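Local coordinates for glycosyl hydrolase, family 38 (Enterococcus faecalis, PDB 5KBP), which probably hydrolyses alpha-mannosidic linkages as a family 38 glycoside hydrolase and binds calcium, at residues Arg464-Asp469 / Tyr489-Leu494; Phe406-Thr411 / Val420-Glu425; Ala460-Ile465 / Lys515-Ser520. All blocks are in the same frame, centred on the assembly; numbering follows the deposited sequence.

How the contacts relate
Contacts 1 and 2 meet at the three-stranded sheet built from strands 416-430, 483-499 and 463-475. Contact 1 is an in-plane pairing within it, rich in backbone hydrogen bonds and partly open to solvent. Contact 2 is fully buried and apolar: the same sheet packs through strand 416-430 against strand 404-410 of a second sheet. The two touch through Leu490 O and Val424 N, 2.6 Å apart, probably a hydrogen bond. Contact 3 lies at the surface, where the loop holding 515-520 leans on the start of strand 463-475. It shares Arg464 and Ile465 with contact 1, but combines one backbone hydrogen bond with an aromatic ring and an aliphatic lysine chain laid on the backbone.

Contact 1: residues Arg464-Asp469 / Tyr489-Leu494; sequences RIVKED and YLTVEL
Glu493 OE1 is held by two nitrogens of Arg464, NE at 2.9 Å and NH2 at 2.8 Å, in a side-on salt bridge; both bonds are bent, because the two donors converge on this one oxygen. NE meets it nearly along the C-O bond, whereas NH2 comes from above the carboxylate, whose plane is turned 58° from the guanidinium. The two chains run side by side out of the same face of the sheet, and the bend of Arg464 at chi3 (69°) folds the guanidinium toward the acid. Val466 CG2 lies over the rim of one guanidinium face and also touches Glu493 CB. Beneath these side chains, strands 464-469 and 489-494 pair antiparallel as parts of a beta hairpin. Val466 is an extra residue here: Val466 N bonds Thr491 O at 2.8 Å and Thr491 N bonds Lys467 O at 2.9 Å, so Val466 and Lys467 both face Thr491, a classic beta bulge with helix-like backbone angles at Val466. Tyr489 N closes the ladder on Asp469 O at 2.6 Å. On the opposite face Ile465, Leu490 and Val492 cluster: Ile465 CG2 lies 3.7 Å from Leu490 CD1, and Ile465 CD1 reaches Val492 CG2. Glu468 starts on this face but leads away to bond Thr448. At the Asp469 end, Arg471 forms a salt bridge with Asp469 and a cation-pi contact with Tyr489. The other face carries Arg464, Lys467, Asp469, Tyr489, Thr491 and Glu493, and there the guanidinium, donating twice to OE1, would be expected to favour the ionised form of Glu493.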
loop_
_atom_site.group_PDB
_atom_site.type_symbol
_atom_site.label_atom_id
_atom_site.label_comp_id
_atom_site.label_asym_id
_atom_site.label_seq_id
_atom_site.Cartn_x
_atom_site.Cartn_y
_atom_site.Cartn_z
ATOM N N ARG A 464 -21.617 21.420 -28.420
ATOM C CA ARG A 464 -22.884 20.930 -27.894
ATOM C C ARG A 464 -22.783 20.872 -26.380
ATOM O O ARG A 464 -21.803 20.347 -25.843
ATOM C CB ARG A 464 -23.229 19.547 -28.460
ATOM C CG ARG A 464 -24.543 18.977 -27.946
ATOM C CD ARG A 464 -24.841 17.613 -28.553
ATOM N NE ARG A 464 -23.928 16.579 -28.073
ATOM C CZ ARG A 464 -24.184 15.778 -27.043
ATOM N NH1 ARG A 464 -25.328 15.890 -26.383
ATOM N NH2 ARG A 464 -23.298 14.864 -26.673
ATOM N N ILE A 465 -23.788 21.412 -25.695
ATOM C CA ILE A 465 -23.828 21.377 -24.237
ATOM C C ILE A 465 -24.260 19.977 -23.814
ATOM O O ILE A 465 -25.392 19.560 -24.071
ATOM C CB ILE A 465 -24.769 22.446 -23.672
ATOM C CG1 ILE A 465 -24.297 23.842 -24.086
ATOM C CG2 ILE A 465 -24.856 22.334 -22.156
ATOM C CD1 ILE A 465 -22.873 24.156 -23.675
ATOM N N VAL A 466 -23.355 19.246 -23.166
ATOM C CA VAL A 466 -23.635 17.863 -22.793
ATOM C C VAL A 466 -24.484 17.804 -21.529
ATOM O O VAL A 466 -25.569 17.211 -21.514
ATOM C CB VAL A 466 -22.324 17.075 -22.623
ATOM C CG1 VAL A 466 -22.614 15.656 -22.160
ATOM C CG2 VAL A 466 -21.545 17.069 -23.925
ATOM N N LYS A 467 -24.003 18.416 -20.450
ATOM C CA LYS A 467 -24.702 18.354 -19.174
ATOM C C LYS A 467 -24.248 19.507 -18.293
ATOM O O LYS A 467 -23.217 20.138 -18.542
ATOM C CB LYS A 467 -24.458 17.015 -18.470
ATOM C CG LYS A 467 -22.987 16.695 -18.248
ATOM C CD LYS A 467 -22.807 15.340 -17.582
ATOM C CE LYS A 467 -21.335 15.010 -17.393
ATOM N NZ LYS A 467 -21.139 13.687 -16.735
ATOM N N GLU A 468 -25.040 19.771 -17.258
ATOM C CA GLU A 468 -24.693 20.728 -16.220
ATOM C C GLU A 468 -24.602 20.000 -14.886
ATOM O O GLU A 468 -25.156 18.911 -14.711
ATOM C CB GLU A 468 -25.720 21.865 -16.129
ATOM C CG GLU A 468 -26.968 21.513 -15.333
ATOM C CD GLU A 468 -27.934 22.676 -15.220
ATOM O OE1 GLU A 468 -28.041 23.456 -16.189
ATOM O OE2 GLU A 468 -28.580 22.814 -14.160
ATOM N N ASP A 469 -23.896 20.611 -13.939
ATOM C CA ASP A 469 -23.703 19.991 -12.637
ATOM C C ASP A 469 -23.479 21.067 -11.587
ATOM O O ASP A 469 -22.749 22.033 -11.822
ATOM C CB ASP A 469 -22.521 19.016 -12.656
ATOM C CG ASP A 469 -22.572 18.017 -11.516
ATOM O OD1 ASP A 469 -23.687 17.702 -11.053
ATOM O OD2 ASP A 469 -21.499 17.542 -11.086
ATOM N N TYR A 489 -21.124 23.721 -13.042
ATOM C CA TYR A 489 -20.217 23.340 -14.114
ATOM C C TYR A 489 -21.002 23.005 -15.370
ATOM O O TYR A 489 -22.067 22.382 -15.305
ATOM C CB TYR A 489 -19.354 22.142 -13.709
ATOM C CG TYR A 489 -18.459 22.415 -12.527
ATOM C CD1 TYR A 489 -17.188 22.944 -12.704
ATOM C CD2 TYR A 489 -18.884 22.146 -11.234
ATOM C CE1 TYR A 489 -16.363 23.197 -11.626
ATOM C CE2 TYR A 489 -18.067 22.395 -10.148
ATOM C CZ TYR A 489 -16.807 22.922 -10.350
ATOM O OH TYR A 489 -15.988 23.173 -9.274
ATOM N N LEU A 490 -20.467 23.420 -16.512
ATOM C CA LEU A 490 -21.037 23.104 -17.812
ATOM C C LEU A 490 -20.056 22.230 -18.577
ATOM O O LEU A 490 -18.855 22.521 -18.614
ATOM C CB LEU A 490 -21.350 24.378 -18.599
ATOM C CG LEU A 490 -22.494 24.251 -19.607
ATOM C CD1 LEU A 490 -23.739 23.709 -18.920
ATOM C CD2 LEU A 490 -22.783 25.587 -20.267
ATOM N N THR A 491 -20.566 21.158 -19.173
ATOM C CA THR A 491 -19.758 20.196 -19.915
ATOM C C THR A 491 -19.990 20.427 -21.404
ATOM O O THR A 491 -21.085 20.168 -21.915
ATOM C CB THR A 491 -20.113 18.766 -19.511
ATOM O OG1 THR A 491 -19.808 18.572 -18.123
ATOM C CG2 THR A 491 -19.331 17.770 -20.340
ATOM N N VAL A 492 -18.961 20.914 -22.094
ATOM C CA VAL A 492 -19.050 21.292 -23.500
ATOM C C VAL A 492 -18.310 20.259 -24.336
ATOM O O VAL A 492 -17.245 19.770 -23.942
ATOM C CB VAL A 492 -18.480 22.705 -23.732
ATOM C CG1 VAL A 492 -18.673 23.131 -25.178
ATOM C CG2 VAL A 492 -19.135 23.701 -22.785
ATOM N N GLU A 493 -18.877 19.928 -25.494
ATOM C CA GLU A 493 -18.326 18.922 -26.393
ATOM C C GLU A 493 -17.760 19.615 -27.625
ATOM O O GLU A 493 -18.479 20.350 -28.310
ATOM C CB GLU A 493 -19.398 17.906 -26.785
ATOM C CG GLU A 493 -18.861 16.618 -27.379
ATOM C CD GLU A 493 -19.949 15.588 -27.610
ATOM O OE1 GLU A 493 -21.079 15.983 -27.968
ATOM O OE2 GLU A 493 -19.678 14.383 -27.424
ATOM N N LEU A 494 -16.480 19.382 -27.905
ATOM C CA LEU A 494 -15.809 19.969 -29.054
ATOM C C LEU A 494 -15.328 18.876 -29.998
ATOM O O LEU A 494 -15.013 17.760 -29.574
ATOM C CB LEU A 494 -14.617 20.841 -28.627
ATOM C CG LEU A 494 -14.913 22.104 -27.815
ATOM C CD1 LEU A 494 -13.638 22.895 -27.576
ATOM C CD2 LEU A 494 -15.950 22.963 -28.517
#

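Contact 2: residues Phe406-Thr411 / Val420-Glu425; sequences FVLFNT and VTVEVE
Phe406 and Val422 form the tightly packed part of this contact. Val422 CG1 lies over one face of the phenyl ring, 4.1 Å from its centroid and 28° off the ring normal, a CH-pi contact in which the nearest carbon, Phe406 CD2, is only 3.7 Å away. With Phe406 CG between its backbone N and carbonyl carbon, chi1 (59°) carries the ring toward strand 420-425, and chi2 near -86° turns its face to Val422. The Val424 side chain crosses that of Phe406 at about a right angle, with Val424 CG2 3.8 Å from Phe406 CD1. Val422 serves two neighbours with its two branches: CG1 takes the phenylalanine, and CG2 faces Leu408 CD2 at 4.1 Å. The Leu408 end as a whole is looser than the Phe406 end, for Val420 CG1 also stands 4.0 Å from Leu408 CD2, as those two side chains slide past each other in opposite directions.

The strands run roughly antiparallel, but their axes stay 9.1 Å apart, so this is face-to-face packing of two sheets in the manner of a beta sandwich. Phe507 of strand 503-511 and Ala805 of strand 804-807 add to the apolar layer. The reverse side of strand 420-425 has another character: Thr421 is exposed there, and the partly exposed Glu423 makes a salt bridge to Arg471. Beyond the Leu408 end of 406-411, Asn410 bonds Ser412 and, in the loop, Thr411 bonds the carbonyl of Asn319. With only methyl groups, an isobutyl chain and a phenyl ring meeting between the strands, the contact depends on shape fit and exclusion of water, leaving the backbone polar groups to the sheets on either hand.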
loop_
_atom_site.group_PDB
_atom_site.type_symbol
_atom_site.label_atom_id
_atom_site.label_comp_id
_atom_site.label_asym_id
_atom_site.label_seq_id
_atom_site.Cartn_x
_atom_site.Cartn_y
_atom_site.Cartn_z
ATOM N N PHE A 406 -10.940 28.471 -21.609
ATOM C CA PHE A 406 -10.316 27.194 -21.293
ATOM C C PHE A 406 -9.318 26.858 -22.392
ATOM O O PHE A 406 -9.418 27.352 -23.518
ATOM C CB PHE A 406 -11.354 26.074 -21.128
ATOM C CG PHE A 406 -12.211 25.851 -22.343
ATOM C CD1 PHE A 406 -13.364 26.596 -22.541
ATOM C CD2 PHE A 406 -11.872 24.890 -23.282
ATOM C CE1 PHE A 406 -14.156 26.392 -23.656
ATOM C CE2 PHE A 406 -12.663 24.681 -24.399
ATOM C CZ PHE A 406 -13.805 25.433 -24.586
ATOM N N VAL A 407 -8.351 26.004 -22.054
ATOM C CA VAL A 407 -7.220 25.700 -22.925
ATOM C C VAL A 407 -7.160 24.199 -23.173
ATOM O O VAL A 407 -7.332 23.399 -22.247
ATOM C CB VAL A 407 -5.893 26.204 -22.318
ATOM C CG1 VAL A 407 -4.740 25.964 -23.279
ATOM C CG2 VAL A 407 -5.995 27.678 -21.958
ATOM N N LEU A 408 -6.902 23.821 -24.425
ATOM C CA LEU A 408 -6.749 22.430 -24.832
ATOM C C LEU A 408 -5.293 22.175 -25.199
ATOM O O LEU A 408 -4.742 22.861 -26.064
ATOM C CB LEU A 408 -7.661 22.099 -26.014
ATOM C CG LEU A 408 -9.097 21.689 -25.688
ATOM C CD1 LEU A 408 -9.940 21.625 -26.953
ATOM C CD2 LEU A 408 -9.104 20.349 -24.970
ATOM N N PHE A 409 -4.680 21.187 -24.551
ATOM C CA PHE A 409 -3.295 20.817 -24.805
ATOM C C PHE A 409 -3.233 19.486 -25.540
ATOM O O PHE A 409 -3.943 18.538 -25.190
ATOM C CB PHE A 409 -2.498 20.698 -23.502
ATOM C CG PHE A 409 -2.349 21.987 -22.754
ATOM C CD1 PHE A 409 -3.316 22.394 -21.850
ATOM C CD2 PHE A 409 -1.229 22.782 -22.934
ATOM C CE1 PHE A 409 -3.177 23.575 -21.152
ATOM C CE2 PHE A 409 -1.085 23.965 -22.239
ATOM C CZ PHE A 409 -2.060 24.363 -21.346
ATOM N N ASN A 410 -2.380 19.421 -26.558
ATOM C CA ASN A 410 -1.999 18.160 -27.186
ATOM C C ASN A 410 -0.612 17.826 -26.652
ATOM O O ASN A 410 0.379 18.438 -27.050
ATOM C CB ASN A 410 -2.014 18.262 -28.707
ATOM C CG ASN A 410 -1.691 16.936 -29.393
ATOM O OD1 ASN A 410 -1.440 15.923 -28.737
ATOM N ND2 ASN A 410 -1.716 16.937 -30.722
ATOM N N THR A 411 -0.546 16.870 -25.728
ATOM C CA THR A 411 0.707 16.475 -25.096
ATOM C C THR A 411 1.340 15.262 -25.772
ATOM O O THR A 411 2.090 14.517 -25.133
ATOM C CB THR A 411 0.484 16.199 -23.609
ATOM O OG1 THR A 411 -0.554 15.222 -23.453
ATOM C CG2 THR A 411 0.077 17.477 -22.895
ATOM N N VAL A 420 -13.824 15.931 -28.027
ATOM C CA VAL A 420 -13.360 16.186 -26.669
ATOM C C VAL A 420 -14.516 16.679 -25.810
ATOM O O VAL A 420 -15.491 17.255 -26.304
ATOM C CB VAL A 420 -12.196 17.202 -26.676
ATOM C CG1 VAL A 420 -11.447 17.184 -25.349
ATOM C CG2 VAL A 420 -11.253 16.909 -27.825
ATOM N N THR A 421 -14.405 16.433 -24.506
ATOM C CA THR A 421 -15.337 16.928 -23.502
ATOM C C THR A 421 -14.570 17.799 -22.517
ATOM O O THR A 421 -13.515 17.392 -22.016
ATOM C CB THR A 421 -16.032 15.766 -22.779
ATOM O OG1 THR A 421 -17.241 15.420 -23.467
ATOM C CG2 THR A 421 -16.350 16.125 -21.333
ATOM N N VAL A 422 -15.087 18.997 -22.253
ATOM C CA VAL A 422 -14.446 19.962 -21.367
ATOM C C VAL A 422 -15.475 20.455 -20.361
ATOM O O VAL A 422 -16.553 20.920 -20.749
ATOM C CB VAL A 422 -13.849 21.148 -22.149
ATOM C CG1 VAL A 422 -13.337 22.210 -21.190
ATOM C CG2 VAL A 422 -12.741 20.677 -23.079
ATOM N N GLU A 423 -15.147 20.354 -19.075
ATOM C CA GLU A 423 -16.010 20.855 -18.014
ATOM C C GLU A 423 -15.556 22.260 -17.638
ATOM O O GLU A 423 -14.387 22.468 -17.296
ATOM C CB GLU A 423 -15.981 19.928 -16.798
ATOM C CG GLU A 423 -17.182 20.087 -15.874
ATOM C CD GLU A 423 -17.133 19.144 -14.689
ATOM O OE1 GLU A 423 -16.021 18.724 -14.309
ATOM O OE2 GLU A 423 -18.209 18.822 -14.139
ATOM N N VAL A 424 -16.476 23.218 -17.706
ATOM C CA VAL A 424 -16.175 24.626 -17.478
ATOM C C VAL A 424 -17.058 25.138 -16.350
ATOM O O VAL A 424 -18.282 24.967 -16.386
ATOM C CB VAL A 424 -16.384 25.462 -18.755
ATOM C CG1 VAL A 424 -16.020 26.919 -18.502
ATOM C CG2 VAL A 424 -15.567 24.891 -19.905
ATOM N N GLU A 425 -16.436 25.765 -15.355
ATOM C CA GLU A 425 -17.164 26.375 -14.250
ATOM C C GLU A 425 -17.757 27.703 -14.706
ATOM O O GLU A 425 -17.021 28.614 -15.099
ATOM C CB GLU A 425 -16.233 26.582 -13.058
ATOM C CG GLU A 425 -16.886 27.231 -11.851
ATOM C CD GLU A 425 -15.870 27.666 -10.813
ATOM O OE1 GLU A 425 -15.363 28.803 -10.915
ATOM O OE2 GLU A 425 -15.568 26.865 -9.903
#

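Contact 3: residues Ala460-Ile465 / Lys515-Ser520; sequences AVASRI and KAFEGS
The Phe517 ring lies against the backbone of Ser463, with Ser463 N 3.9 Å above one face and displaced toward the rim. Its far atom, CZ, comes to 3.5 Å from Ser463 CA. Around the ring Ala462 O and Arg464 CB approach obliquely, the carbonyl oxygen 3.5 Å from Phe517 CE1, while the methyl of Ala462 meets Phe517 CD1 at 3.8 Å. Phe517 CG stands anti to its own carbonyl carbon (chi1 -59°), which swings the phenyl back over the 462-464 backbone; Ser495 and Val600 also touch this side chain. The one hydrogen bond across the contact is nearly straight: Ser463 N gives its hydrogen to Lys515 O at 2.8 Å, with 165° at the hydrogen. The same oxygen also receives a CA-H...O contact from Ala462 CA at 3.2 Å.

This is the place where the chain passes from the short, weakly bonded strand at about 460-461, paired with strand 451-454 in one sheet, into strand 463-475 of another. The loop that follows strand 503-511 runs beside that passage on its way to strand 523-524, so Phe517 and Lys515 tie the loop to the changeover between sheets. Lys515, extended from chi1 through chi3, lays CG and CD along Ala460 to Ala462, with CD 3.5 Å from Ala460 O and also close to the Ala460 methyl. Ser463 faces the other way, its side chain packed on Val492 and Leu494 of strand 483-499 and on Val453 of strand 451-454.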
loop_
_atom_site.group_PDB
_atom_site.type_symbol
_atom_site.label_atom_id
_atom_site.label_comp_id
_atom_site.label_asym_id
_atom_site.label_seq_id
_atom_site.Cartn_x
_atom_site.Cartn_y
_atom_site.Cartn_z
ATOM N N ALA A 460 -17.287 31.784 -33.776
ATOM C CA ALA A 460 -17.960 30.734 -33.026
ATOM C C ALA A 460 -17.491 29.359 -33.480
ATOM O O ALA A 460 -17.374 29.086 -34.678
ATOM C CB ALA A 460 -19.474 30.853 -33.190
ATOM N N VAL A 461 -17.221 28.489 -32.510
ATOM C CA VAL A 461 -16.807 27.114 -32.766
ATOM C C VAL A 461 -17.989 26.194 -32.499
ATOM O O VAL A 461 -18.717 26.368 -31.514
ATOM C CB VAL A 461 -15.596 26.727 -31.895
ATOM C CG1 VAL A 461 -15.110 25.325 -32.243
ATOM C CG2 VAL A 461 -14.478 27.744 -32.064
ATOM N N ALA A 462 -18.187 25.217 -33.381
ATOM C CA ALA A 462 -19.285 24.276 -33.220
ATOM C C ALA A 462 -19.099 23.447 -31.954
ATOM O O ALA A 462 -18.000 22.967 -31.661
ATOM C CB ALA A 462 -19.384 23.359 -34.439
ATOM N N SER A 463 -20.182 23.283 -31.199
ATOM C CA SER A 463 -20.124 22.564 -29.933
ATOM C C SER A 463 -21.523 22.080 -29.573
ATOM O O SER A 463 -22.490 22.295 -30.310
ATOM C CB SER A 463 -19.545 23.446 -28.824
ATOM O OG SER A 463 -20.453 24.472 -28.466
ATOM N N ARG A 464 -21.617 21.420 -28.420
ATOM C CA ARG A 464 -22.884 20.930 -27.894
ATOM C C ARG A 464 -22.783 20.872 -26.380
ATOM O O ARG A 464 -21.803 20.347 -25.843
ATOM C CB ARG A 464 -23.229 19.547 -28.460
ATOM C CG ARG A 464 -24.543 18.977 -27.946
ATOM C CD ARG A 464 -24.841 17.613 -28.553
ATOM N NE ARG A 464 -23.928 16.579 -28.073
ATOM C CZ ARG A 464 -24.184 15.778 -27.043
ATOM N NH1 ARG A 464 -25.328 15.890 -26.383
ATOM N NH2 ARG A 464 -23.298 14.864 -26.673
ATOM N N ILE A 465 -23.788 21.412 -25.695
ATOM C CA ILE A 465 -23.828 21.377 -24.237
ATOM C C ILE A 465 -24.260 19.977 -23.814
ATOM O O ILE A 465 -25.392 19.560 -24.071
ATOM C CB ILE A 465 -24.769 22.446 -23.672
ATOM C CG1 ILE A 465 -24.297 23.842 -24.086
ATOM C CG2 ILE A 465 -24.856 22.334 -22.156
ATOM C CD1 ILE A 465 -22.873 24.156 -23.675
ATOM N N LYS A 515 -23.552 27.038 -31.434
ATOM C CA LYS A 515 -23.351 26.643 -32.824
ATOM C C LYS A 515 -23.346 25.120 -32.889
ATOM O O LYS A 515 -22.393 24.475 -32.441
ATOM C CB LYS A 515 -22.052 27.233 -33.366
ATOM C CG LYS A 515 -21.762 26.893 -34.816
ATOM C CD LYS A 515 -20.508 27.606 -35.299
ATOM C CE LYS A 515 -20.012 27.028 -36.615
ATOM N NZ LYS A 515 -21.042 27.100 -37.687
ATOM N N ALA A 516 -24.414 24.547 -33.434
ATOM C CA ALA A 516 -24.572 23.102 -33.450
ATOM C C ALA A 516 -23.740 22.474 -34.561
ATOM O O ALA A 516 -23.430 23.109 -35.572
ATOM C CB ALA A 516 -26.043 22.726 -33.628
ATOM N N PHE A 517 -23.376 21.209 -34.359
ATOM C CA PHE A 517 -22.673 20.465 -35.395
ATOM C C PHE A 517 -23.590 20.243 -36.593
ATOM O O PHE A 517 -24.770 19.916 -36.442
ATOM C CB PHE A 517 -22.185 19.118 -34.855
ATOM C CG PHE A 517 -21.260 19.232 -33.673
ATOM C CD1 PHE A 517 -19.959 19.678 -33.832
ATOM C CD2 PHE A 517 -21.691 18.876 -32.405
ATOM C CE1 PHE A 517 -19.108 19.778 -32.746
ATOM C CE2 PHE A 517 -20.846 18.973 -31.316
ATOM C CZ PHE A 517 -19.551 19.425 -31.488
ATOM N N GLU A 518 -23.042 20.432 -37.787
ATOM C CA GLU A 518 -23.787 20.259 -39.024
ATOM C C GLU A 518 -23.351 18.981 -39.727
ATOM O O GLU A 518 -22.239 18.481 -39.530
ATOM C CB GLU A 518 -23.597 21.463 -39.954
ATOM N N GLY A 519 -24.246 18.454 -40.548
ATOM C CA GLY A 519 -23.996 17.248 -41.309
ATOM C C GLY A 519 -24.970 16.142 -40.953
ATOM O O GLY A 519 -25.865 16.299 -40.124
ATOM N N SER A 520 -24.773 15.003 -41.610
ATOM C CA SER A 520 -25.636 13.852 -41.407
ATOM C C SER A 520 -25.232 13.091 -40.150
ATOM O O SER A 520 -24.050 13.005 -39.800
ATOM C CB SER A 520 -25.581 12.919 -42.617
ATOM O OG SER A 520 -26.052 13.568 -43.785
#